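Local coordinates for Lv-ranaspumin (Lv-RSN-1) (Leptodactylus vastus, PDB 4K82), which probably acts as a surfactant that lowers surface tension and helps to form and stabilise the foam nest of the frog, at residues A[35-40]-A[95-100]; A[51-56]-A[128-133]; A[154-159]-A[177-182]. All coordinates share one frame; numbering follows the deposited sequence. Where two conformers were deposited one is given.

Contact 1 of 3, residues A[35-40]-A[95-100]; sequences VIICAY and GLYKLL
Ile-37 of helix 29-42 touches three residues of segment 95-100, which lies on helix 89-102. The tight part is at the end of its longer branch. CD1 of Ile-37 lies 3.7 Å from CD1 of Leu-100, and these two side chains run past each other in opposite directions. The same CD1 atom is 4.2 Å from CG of Leu-96, whose chain crosses that of Ile-37 at a slant. The torsion of Ile-37 explains the division of labour. CG1 stands anti to the carbonyl carbon (chi1 -73°) and carries CD1 toward the two leucines. CG2 is left to face Tyr-97.

That second side is looser. CG2 of Ile-37 comes to 4.3 Å from CB of Tyr-97, and the phenol ring leads off to a partly exposed position. There the ring meets that of Phe-110. The leucines instead face the interior: Leu-96 also packs on Leu-19 and Leu-58, and Leu-100 on Leu-23 and Phe-110.

The two helix segments run at an angle of 133° to each other. They are joined here without a hydrogen bond. Next to Ile-37, Cys-38 forms a disulfide with Cys-114 of helix 107-121. The contact is thus purely apolar, part of the interior of a largely helical protein. Its chemistry implies cohesion by the buried hydrocarbon of Ile-37, Leu-96 and Leu-100, with Tyr-97 as the more open side and a covalent tie close by.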
loop_
_atom_site.group_PDB
_atom_site.type_symbol
_atom_site.label_atom_id
_atom_site.label_comp_id
_atom_site.label_asym_id
_atom_site.label_seq_id
_atom_site.Cartn_x
_atom_site.Cartn_y
_atom_site.Cartn_z
ATOM N N VAL A 35 -0.940 -2.398 3.957
ATOM C CA VAL A 35 -0.914 -2.917 2.596
ATOM C C VAL A 35 -0.819 -4.437 2.578
ATOM O O VAL A 35 -1.590 -5.103 1.894
ATOM C CB VAL A 35 0.253 -2.320 1.799
ATOM C CG1 VAL A 35 0.392 -3.020 0.459
ATOM C CG2 VAL A 35 0.059 -0.809 1.628
ATOM N N ILE A 36 0.114 -4.985 3.349
ATOM C CA ILE A 36 0.294 -6.430 3.417
ATOM C C ILE A 36 -0.940 -7.146 3.952
ATOM O O ILE A 36 -1.428 -8.099 3.344
ATOM C CB ILE A 36 1.502 -6.759 4.279
ATOM C CG1 ILE A 36 2.755 -6.233 3.587
ATOM C CG2 ILE A 36 1.613 -8.272 4.506
ATOM C CD1 ILE A 36 3.978 -6.215 4.496
ATOM N N ILE A 37 -1.450 -6.664 5.079
ATOM C CA ILE A 37 -2.630 -7.263 5.688
ATOM C C ILE A 37 -3.839 -7.205 4.750
ATOM O O ILE A 37 -4.543 -8.189 4.545
ATOM C CB ILE A 37 -2.961 -6.569 7.024
ATOM C CG1 ILE A 37 -1.933 -6.987 8.085
ATOM C CG2 ILE A 37 -4.346 -6.966 7.500
ATOM C CD1 ILE A 37 -1.843 -6.012 9.252
ATOM N N CYS A 38 -4.065 -6.058 4.142
ATOM C CA CYS A 38 -5.245 -5.940 3.309
ATOM C C CYS A 38 -5.089 -6.674 1.979
ATOM O O CYS A 38 -6.064 -7.168 1.432
ATOM C CB CYS A 38 -5.646 -4.472 3.163
ATOM S SG CYS A 38 -6.126 -3.807 4.774
ATOM N N ALA A 39 -3.862 -6.782 1.476
ATOM C CA ALA A 39 -3.631 -7.564 0.271
ATOM C C ALA A 39 -3.960 -9.024 0.541
ATOM O O ALA A 39 -4.641 -9.686 -0.240
ATOM C CB ALA A 39 -2.184 -7.424 -0.192
ATOM N N TYR A 40 -3.461 -9.535 1.660
ATOM C CA TYR A 40 -3.769 -10.900 2.036
ATOM C C TYR A 40 -5.275 -11.124 2.181
ATOM O O TYR A 40 -5.812 -12.106 1.669
ATOM C CB TYR A 40 -3.032 -11.287 3.331
ATOM C CG TYR A 40 -3.166 -12.754 3.625
ATOM C CD1 TYR A 40 -4.297 -13.249 4.259
ATOM C CD2 TYR A 40 -2.181 -13.647 3.237
ATOM C CE1 TYR A 40 -4.442 -14.604 4.505
ATOM C CE2 TYR A 40 -2.318 -15.004 3.482
ATOM C CZ TYR A 40 -3.458 -15.469 4.110
ATOM O OH TYR A 40 -3.617 -16.819 4.363
ATOM N N GLY A 95 -3.758 -12.473 13.387
ATOM C CA GLY A 95 -3.139 -12.159 14.664
ATOM C C GLY A 95 -2.494 -10.786 14.689
ATOM O O GLY A 95 -2.652 -10.011 15.642
ATOM N N LEU A 96 -1.771 -10.470 13.619
ATOM C CA LEU A 96 -1.101 -9.192 13.510
ATOM C C LEU A 96 -2.125 -8.063 13.477
ATOM O O LEU A 96 -1.965 -7.040 14.151
ATOM C CB LEU A 96 -0.220 -9.167 12.257
ATOM C CG LEU A 96 0.574 -7.887 12.071
ATOM C CD1 LEU A 96 1.418 -7.643 13.321
ATOM C CD2 LEU A 96 1.443 -8.013 10.837
ATOM N N TYR A 97 -3.188 -8.254 12.701
ATOM C CA TYR A 97 -4.230 -7.244 12.604
ATOM C C TYR A 97 -4.842 -6.959 13.985
ATOM O O TYR A 97 -4.940 -5.807 14.396
ATOM C CB TYR A 97 -5.292 -7.691 11.595
ATOM C CG TYR A 97 -6.411 -6.698 11.383
ATOM C CD1 TYR A 97 -6.145 -5.354 11.163
ATOM C CD2 TYR A 97 -7.732 -7.110 11.406
ATOM C CE1 TYR A 97 -7.172 -4.451 10.967
ATOM C CE2 TYR A 97 -8.763 -6.217 11.210
ATOM C CZ TYR A 97 -8.477 -4.894 10.989
ATOM O OH TYR A 97 -9.518 -4.013 10.796
ATOM N N LYS A 98 -5.239 -8.013 14.693
ATOM C CA LYS A 98 -5.770 -7.875 16.052
ATOM C C LYS A 98 -4.773 -7.184 16.978
ATOM O O LYS A 98 -5.142 -6.290 17.750
ATOM C CB LYS A 98 -6.167 -9.238 16.628
ATOM C CG LYS A 98 -7.263 -9.958 15.848
ATOM C CD LYS A 98 -7.636 -11.283 16.515
ATOM C CE LYS A 98 -8.110 -12.331 15.503
ATOM N NZ LYS A 98 -9.510 -12.127 15.018
ATOM N N LEU A 99 -3.508 -7.588 16.886
ATOM C CA LEU A 99 -2.458 -6.977 17.690
ATOM C C LEU A 99 -2.351 -5.472 17.425
ATOM O O LEU A 99 -2.221 -4.676 18.362
ATOM C CB LEU A 99 -1.107 -7.662 17.430
ATOM C CG LEU A 99 0.072 -7.160 18.258
ATOM C CD1 LEU A 99 -0.211 -7.309 19.744
ATOM C CD2 LEU A 99 1.350 -7.900 17.874
ATOM N N LEU A 100 -2.394 -5.081 16.150
ATOM C CA LEU A 100 -2.270 -3.675 15.796
ATOM C C LEU A 100 -3.386 -2.863 16.446
ATOM O O LEU A 100 -3.151 -1.778 16.963
ATOM C CB LEU A 100 -2.264 -3.474 14.275
ATOM C CG LEU A 100 -0.989 -3.926 13.562
ATOM C CD1 LEU A 100 -1.108 -3.696 12.061
ATOM C CD2 LEU A 100 0.239 -3.188 14.109
#

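Contact 2 of 3, residues A[51-56]-A[128-133]; sequences FKELKE and KILQGD
Leu-54 and Leu-130 meet because both carry CG anti to the carbonyl carbon, with chi1 at -81° and -59°. The side chain of Leu-130 sets out toward helix 48-64. That of Leu-54 does not set out toward its partner, but its branched end comes nearer. CD2 of Leu-54 then lies 3.7 Å from CD2 of Leu-130. CG of Leu-54 is equally near to that methyl. The two chains cross at about a right angle, which keeps the leucine contact to CG and CD2 of Leu-54 and CD2 of Leu-130.

CD1 and CB of Leu-130 lie beside OE1 of Glu-53. The glutamate chain is extended beyond CG and crosses the leucine, with OE1 3.8 Å from CD1 of Leu-130. This is a van der Waals contact at the partly exposed border. A water donates a hydrogen bond to OE1 of Glu-53 at 2.7 Å and a weak, long one of 3.4 Å to the carbonyl O of Leu-130. The second carboxylate oxygen, OE2, is bonded to NE2 of Gln-49, one turn earlier in the same helix.

Leu-130 lies in the type I turn from Ile-129 to Gly-132. Gly-132, with positive phi, leaves helical geometry in a Schellman motif. Its N bonds back to O of Ile-129, and the N of Asp-133 to O of Lys-128, both at 3.0 Å. Elsewhere, Leu-54 also packs on Ala-39 and Tyr-40 of helix 29-42. Ile-129 packs on Val-35 of that helix.

The chemistry is two-layered. Buried leucine methyls hold this turn against helix 48-64. At the border, Gln-49 and the water each bond one carboxylate oxygen of Glu-53, which probably makes its apolar contact with Leu-130 tolerable.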
loop_
_atom_site.group_PDB
_atom_site.type_symbol
_atom_site.label_atom_id
_atom_site.label_comp_id
_atom_site.label_asym_id
_atom_site.label_seq_id
_atom_site.Cartn_x
_atom_site.Cartn_y
_atom_site.Cartn_z
ATOM N N PHE A 51 1.033 -15.974 -1.792
ATOM C CA PHE A 51 1.025 -16.106 -0.339
ATOM C C PHE A 51 2.447 -16.164 0.197
ATOM O O PHE A 51 2.762 -15.570 1.231
ATOM C CB PHE A 51 0.270 -17.374 0.074
ATOM C CG PHE A 51 -1.218 -17.246 -0.036
ATOM C CD1 PHE A 51 -1.850 -16.070 0.338
ATOM C CD2 PHE A 51 -1.984 -18.285 -0.534
ATOM C CE1 PHE A 51 -3.221 -15.941 0.236
ATOM C CE2 PHE A 51 -3.363 -18.158 -0.640
ATOM C CZ PHE A 51 -3.976 -16.984 -0.258
ATOM N N LYS A 52 3.307 -16.891 -0.506
ATOM C CA LYS A 52 4.709 -16.994 -0.108
ATOM C C LYS A 52 5.388 -15.631 -0.170
ATOM O O LYS A 52 6.116 -15.247 0.747
ATOM C CB LYS A 52 5.458 -17.993 -0.987
ATOM C CG LYS A 52 6.943 -18.086 -0.649
ATOM C CD LYS A 52 7.630 -19.229 -1.373
ATOM C CE LYS A 52 9.065 -19.365 -0.887
ATOM N NZ LYS A 52 9.123 -19.225 0.598
ATOM N N GLU A 53 5.137 -14.896 -1.250
ATOM C CA GLU A 53 5.756 -13.587 -1.424
ATOM C C GLU A 53 5.228 -12.557 -0.441
ATOM O O GLU A 53 5.960 -11.662 -0.023
ATOM C CB GLU A 53 5.600 -13.101 -2.864
ATOM C CG GLU A 53 6.444 -13.914 -3.833
ATOM C CD GLU A 53 6.535 -13.283 -5.202
ATOM O OE1 GLU A 53 6.626 -12.037 -5.284
ATOM O OE2 GLU A 53 6.516 -14.032 -6.197
ATOM N N LEU A 54 3.949 -12.658 -0.094
ATOM C CA LEU A 54 3.389 -11.776 0.925
ATOM C C LEU A 54 4.065 -11.986 2.272
ATOM O O LEU A 54 4.366 -11.029 2.977
ATOM C CB LEU A 54 1.869 -11.939 1.058
ATOM C CG LEU A 54 0.980 -11.215 0.038
ATOM C CD1 LEU A 54 -0.452 -11.718 0.123
ATOM C CD2 LEU A 54 1.033 -9.702 0.240
ATOM N N LYS A 55 4.303 -13.242 2.637
ATOM C CA LYS A 55 4.981 -13.507 3.896
ATOM C C LYS A 55 6.416 -12.984 3.856
ATOM O O LYS A 55 6.893 -12.391 4.821
ATOM C CB LYS A 55 4.987 -14.995 4.235
ATOM C CG LYS A 55 5.572 -15.230 5.616
ATOM C CD LYS A 55 5.618 -16.670 5.994
ATOM C CE LYS A 55 6.075 -16.788 7.443
ATOM N NZ LYS A 55 6.006 -18.196 7.889
ATOM N N GLU A 56 7.099 -13.190 2.733
ATOM C CA GLU A 56 8.462 -12.682 2.596
ATOM C C GLU A 56 8.505 -11.173 2.734
ATOM O O GLU A 56 9.392 -10.636 3.381
ATOM C CB GLU A 56 9.083 -13.107 1.271
ATOM C CG GLU A 56 9.361 -14.602 1.193
ATOM C CD GLU A 56 10.378 -14.950 0.127
ATOM O OE1 GLU A 56 11.239 -14.092 -0.171
ATOM O OE2 GLU A 56 10.316 -16.078 -0.413
ATOM N N LYS A 128 2.997 -5.862 -8.264
ATOM C CA LYS A 128 3.757 -4.680 -7.857
ATOM C C LYS A 128 3.637 -4.370 -6.356
ATOM O O LYS A 128 4.580 -3.858 -5.746
ATOM C CB LYS A 128 3.335 -3.469 -8.698
ATOM C CG LYS A 128 3.848 -3.486 -10.143
ATOM C CD LYS A 128 5.296 -3.016 -10.233
ATOM C CE LYS A 128 5.887 -3.229 -11.624
ATOM N NZ LYS A 128 5.235 -2.397 -12.675
ATOM N N ILE A 129 2.477 -4.668 -5.773
ATOM C CA ILE A 129 2.280 -4.597 -4.327
ATOM C C ILE A 129 3.280 -5.551 -3.664
ATOM O O ILE A 129 3.894 -5.227 -2.635
ATOM C CB ILE A 129 0.835 -5.005 -3.949
ATOM C CG1 ILE A 129 -0.136 -3.869 -4.261
ATOM C CG2 ILE A 129 0.740 -5.385 -2.479
ATOM C CD1 ILE A 129 -1.598 -4.256 -4.100
ATOM N N LEU A 130 3.448 -6.726 -4.272
ATOM C CA LEU A 130 4.411 -7.717 -3.790
ATOM C C LEU A 130 5.852 -7.224 -3.826
ATOM O O LEU A 130 6.684 -7.662 -3.028
ATOM C CB LEU A 130 4.299 -9.029 -4.583
ATOM C CG LEU A 130 2.940 -9.742 -4.558
ATOM C CD1 LEU A 130 2.975 -11.002 -5.418
ATOM C CD2 LEU A 130 2.485 -10.064 -3.138
ATOM N N GLN A 131 6.157 -6.326 -4.756
ATOM C CA GLN A 131 7.509 -5.798 -4.880
ATOM C C GLN A 131 7.744 -4.646 -3.920
ATOM O O GLN A 131 8.821 -4.049 -3.908
ATOM C CB GLN A 131 7.769 -5.340 -6.310
ATOM C CG GLN A 131 7.754 -6.461 -7.332
ATOM C CD GLN A 131 7.598 -5.943 -8.751
ATOM O OE1 GLN A 131 7.583 -4.734 -8.980
ATOM N NE2 GLN A 131 7.478 -6.856 -9.709
ATOM N N GLY A 132 6.729 -4.333 -3.119
ATOM C CA GLY A 132 6.802 -3.234 -2.176
ATOM C C GLY A 132 6.670 -1.881 -2.851
ATOM O O GLY A 132 6.972 -0.844 -2.256
ATOM N N ASP A 133 6.203 -1.882 -4.094
ATOM C CA ASP A 133 6.150 -0.657 -4.893
ATOM C C ASP A 133 5.008 0.307 -4.540
ATOM O O ASP A 133 5.021 1.458 -4.974
ATOM C CB ASP A 133 6.087 -0.993 -6.389
ATOM C CG ASP A 133 7.431 -1.413 -6.954
ATOM O OD1 ASP A 133 8.383 -1.577 -6.164
ATOM O OD2 ASP A 133 7.532 -1.584 -8.187
HETATM O O HOH W 1 8.315 -10.441 -3.966
#

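Contact 3 of 3, residues A[154-159]-A[177-182]; sequences LIIKDL and DLFKNI
Phe-179 and Ile-182 pack against Ile-156 and Leu-159 beside the beta hairpin of strands 182-185 and 188-191. Helix 175-180 leads into this hairpin, and both pack on helix 152-165. Phe-179 and Ile-156 run past each other in opposite directions. CG2 of Ile-156 lies 3.9 Å from CE2 of Phe-179. The same ring carbon is 3.6 Å from the backbone O of Ile-156, an oblique approach to the ring.

Leu-159, one turn further on, crosses the phenylalanine at a slant. Its CG is anti to the backbone N (chi1 -177°) and comes within 4.1 Å of CZ of Phe-179. Ile-182 meets the other branch of Ile-156. These two isoleucines also run in opposite directions, and CG2 of Ile-182 is 4.1 Å from CG1 of Ile-156. CD1 of Ile-182 sits over one face of the Phe-179 ring, 3.7 Å above its plane and toward the rim.

Around this cluster, Ile-156 also packs on Leu-189 of the second strand, and Leu-159 on Leu-202 of helix 196-212. The contact therefore joins helix, hairpin and C-terminal helix. The chain from Asp-177 to Asn-181 is braced by polar groups away from the cluster. NZ of Lys-180 bonds OD1 of Asp-177 at 2.7 Å in a salt bridge, and ND2 of Asn-181 donates to the backbone O of Asp-177 at 2.8 Å.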
loop_
_atom_site.group_PDB
_atom_site.type_symbol
_atom_site.label_atom_id
_atom_site.label_comp_id
_atom_site.label_asym_id
_atom_site.label_seq_id
_atom_site.Cartn_x
_atom_site.Cartn_y
_atom_site.Cartn_z
ATOM N N LEU A 154 3.641 20.623 -15.599
ATOM C CA LEU A 154 4.701 19.844 -14.985
ATOM C C LEU A 154 4.111 18.653 -14.243
ATOM O O LEU A 154 4.696 17.561 -14.245
ATOM C CB LEU A 154 5.530 20.700 -14.030
ATOM C CG LEU A 154 7.005 20.326 -13.994
ATOM C CD1 LEU A 154 7.641 20.626 -15.351
ATOM C CD2 LEU A 154 7.689 21.100 -12.893
ATOM N N ILE A 155 2.954 18.857 -13.617
ATOM C CA ILE A 155 2.286 17.755 -12.911
ATOM C C ILE A 155 1.895 16.636 -13.873
ATOM O O ILE A 155 2.057 15.449 -13.558
ATOM C CB ILE A 155 1.058 18.249 -12.120
ATOM C CG1 ILE A 155 1.501 19.164 -10.972
ATOM C CG2 ILE A 155 0.254 17.081 -11.565
ATOM C CD1 ILE A 155 0.352 19.803 -10.221
ATOM N N ILE A 156 1.369 17.008 -15.040
ATOM C CA ILE A 156 1.028 16.022 -16.070
ATOM C C ILE A 156 2.251 15.194 -16.468
ATOM O O ILE A 156 2.182 13.965 -16.523
ATOM C CB ILE A 156 0.382 16.681 -17.301
ATOM C CG1 ILE A 156 -1.020 17.149 -16.947
ATOM C CG2 ILE A 156 0.349 15.713 -18.487
ATOM C CD1 ILE A 156 -1.645 17.957 -18.048
ATOM N N LYS A 157 3.365 15.869 -16.725
ATOM C CA LYS A 157 4.611 15.199 -17.071
ATOM C C LYS A 157 5.069 14.255 -15.959
ATOM O O LYS A 157 5.497 13.126 -16.223
ATOM C CB LYS A 157 5.704 16.229 -17.367
ATOM C CG LYS A 157 6.021 16.373 -18.838
ATOM C CD LYS A 157 7.474 16.775 -19.051
ATOM C CE LYS A 157 8.418 15.671 -18.594
ATOM N NZ LYS A 157 9.835 16.106 -18.654
ATOM N N ASP A 158 4.981 14.715 -14.715
ATOM C CA ASP A 158 5.410 13.893 -13.583
ATOM C C ASP A 158 4.500 12.683 -13.423
ATOM O O ASP A 158 4.946 11.590 -13.084
ATOM C CB ASP A 158 5.440 14.701 -12.290
ATOM C CG ASP A 158 6.682 15.584 -12.189
ATOM O OD1 ASP A 158 7.636 15.360 -12.971
ATOM O OD2 ASP A 158 6.708 16.499 -11.335
ATOM N N LEU A 159 3.212 12.878 -13.666
ATOM C CA LEU A 159 2.275 11.774 -13.519
ATOM C C LEU A 159 2.556 10.714 -14.573
ATOM O O LEU A 159 2.457 9.510 -14.299
ATOM C CB LEU A 159 0.839 12.290 -13.639
ATOM C CG LEU A 159 -0.278 11.263 -13.446
ATOM C CD1 LEU A 159 -0.247 10.721 -12.043
ATOM C CD2 LEU A 159 -1.630 11.894 -13.759
ATOM N N ASP A 177 -2.760 6.513 -25.020
ATOM C CA ASP A 177 -4.133 6.964 -25.188
ATOM C C ASP A 177 -4.686 7.668 -23.951
ATOM O O ASP A 177 -5.497 8.591 -24.066
ATOM C CB ASP A 177 -5.049 5.798 -25.575
ATOM C CG ASP A 177 -4.939 5.435 -27.042
ATOM O OD1 ASP A 177 -4.223 6.135 -27.784
ATOM O OD2 ASP A 177 -5.574 4.448 -27.454
ATOM N N LEU A 178 -4.260 7.218 -22.773
ATOM C CA LEU A 178 -4.685 7.850 -21.529
ATOM C C LEU A 178 -4.290 9.326 -21.556
ATOM O O LEU A 178 -5.111 10.211 -21.291
ATOM C CB LEU A 178 -4.062 7.144 -20.322
ATOM C CG LEU A 178 -4.502 7.675 -18.958
ATOM C CD1 LEU A 178 -5.791 7.014 -18.519
ATOM C CD2 LEU A 178 -3.406 7.474 -17.919
ATOM N N PHE A 179 -3.052 9.601 -21.931
ATOM C CA PHE A 179 -2.603 10.992 -21.891
ATOM C C PHE A 179 -3.041 11.849 -23.067
ATOM O O PHE A 179 -2.913 13.075 -23.023
ATOM C CB PHE A 179 -1.106 11.082 -21.625
ATOM C CG PHE A 179 -0.761 10.932 -20.172
ATOM C CD1 PHE A 179 -0.593 9.674 -19.609
ATOM C CD2 PHE A 179 -0.657 12.050 -19.358
ATOM C CE1 PHE A 179 -0.299 9.537 -18.261
ATOM C CE2 PHE A 179 -0.348 11.922 -18.011
ATOM C CZ PHE A 179 -0.175 10.666 -17.462
ATOM N N LYS A 180 -3.585 11.234 -24.112
ATOM C CA LYS A 180 -4.282 12.011 -25.129
ATOM C C LYS A 180 -5.501 12.687 -24.519
ATOM O O LYS A 180 -6.004 13.679 -25.039
ATOM C CB LYS A 180 -4.700 11.133 -26.309
ATOM C CG LYS A 180 -3.552 10.788 -27.234
ATOM C CD LYS A 180 -3.915 9.701 -28.233
ATOM C CE LYS A 180 -2.643 9.124 -28.851
ATOM N NZ LYS A 180 -2.835 7.750 -29.393
ATOM N N ASN A 181 -5.953 12.144 -23.394
ATOM C CA ASN A 181 -7.166 12.590 -22.728
ATOM C C ASN A 181 -6.938 13.299 -21.392
ATOM O O ASN A 181 -7.864 13.456 -20.591
ATOM C CB ASN A 181 -8.076 11.386 -22.518
ATOM C CG ASN A 181 -8.652 10.877 -23.819
ATOM O OD1 ASN A 181 -9.671 11.379 -24.292
ATOM N ND2 ASN A 181 -7.995 9.886 -24.412
ATOM N N ILE A 182 -5.707 13.723 -21.147
ATOM C CA ILE A 182 -5.417 14.465 -19.931
ATOM C C ILE A 182 -4.900 15.846 -20.325
ATOM O O ILE A 182 -3.930 15.960 -21.070
ATOM C CB ILE A 182 -4.416 13.725 -19.028
ATOM C CG1 ILE A 182 -4.995 12.368 -18.603
ATOM C CG2 ILE A 182 -4.068 14.568 -17.800
ATOM C CD1 ILE A 182 -4.041 11.545 -17.733
#

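Overall arrangement
Contacts 1 and 2 are neighbours, with centres 14 Å apart. Helices 29-42 and 48-64 follow each other in the chain and pack together: CE2 of Tyr-40 lies 3.4 Å from CD1 of Phe-51. Separately, helix 29-42 touches segment 128-133, where CG1 of Val-35 lies 3.8 Å from CG2 of Ile-129. The segments of contacts 1 and 2 alternate along the chain. Contact 3 follows both in sequence and stands apart. Its centre is about 35 Å from that of contact 1, on the opposite side of the chain's centre, and about 29 Å from that of contact 2. Its nearest atoms are about 12 Å from those of contact 2.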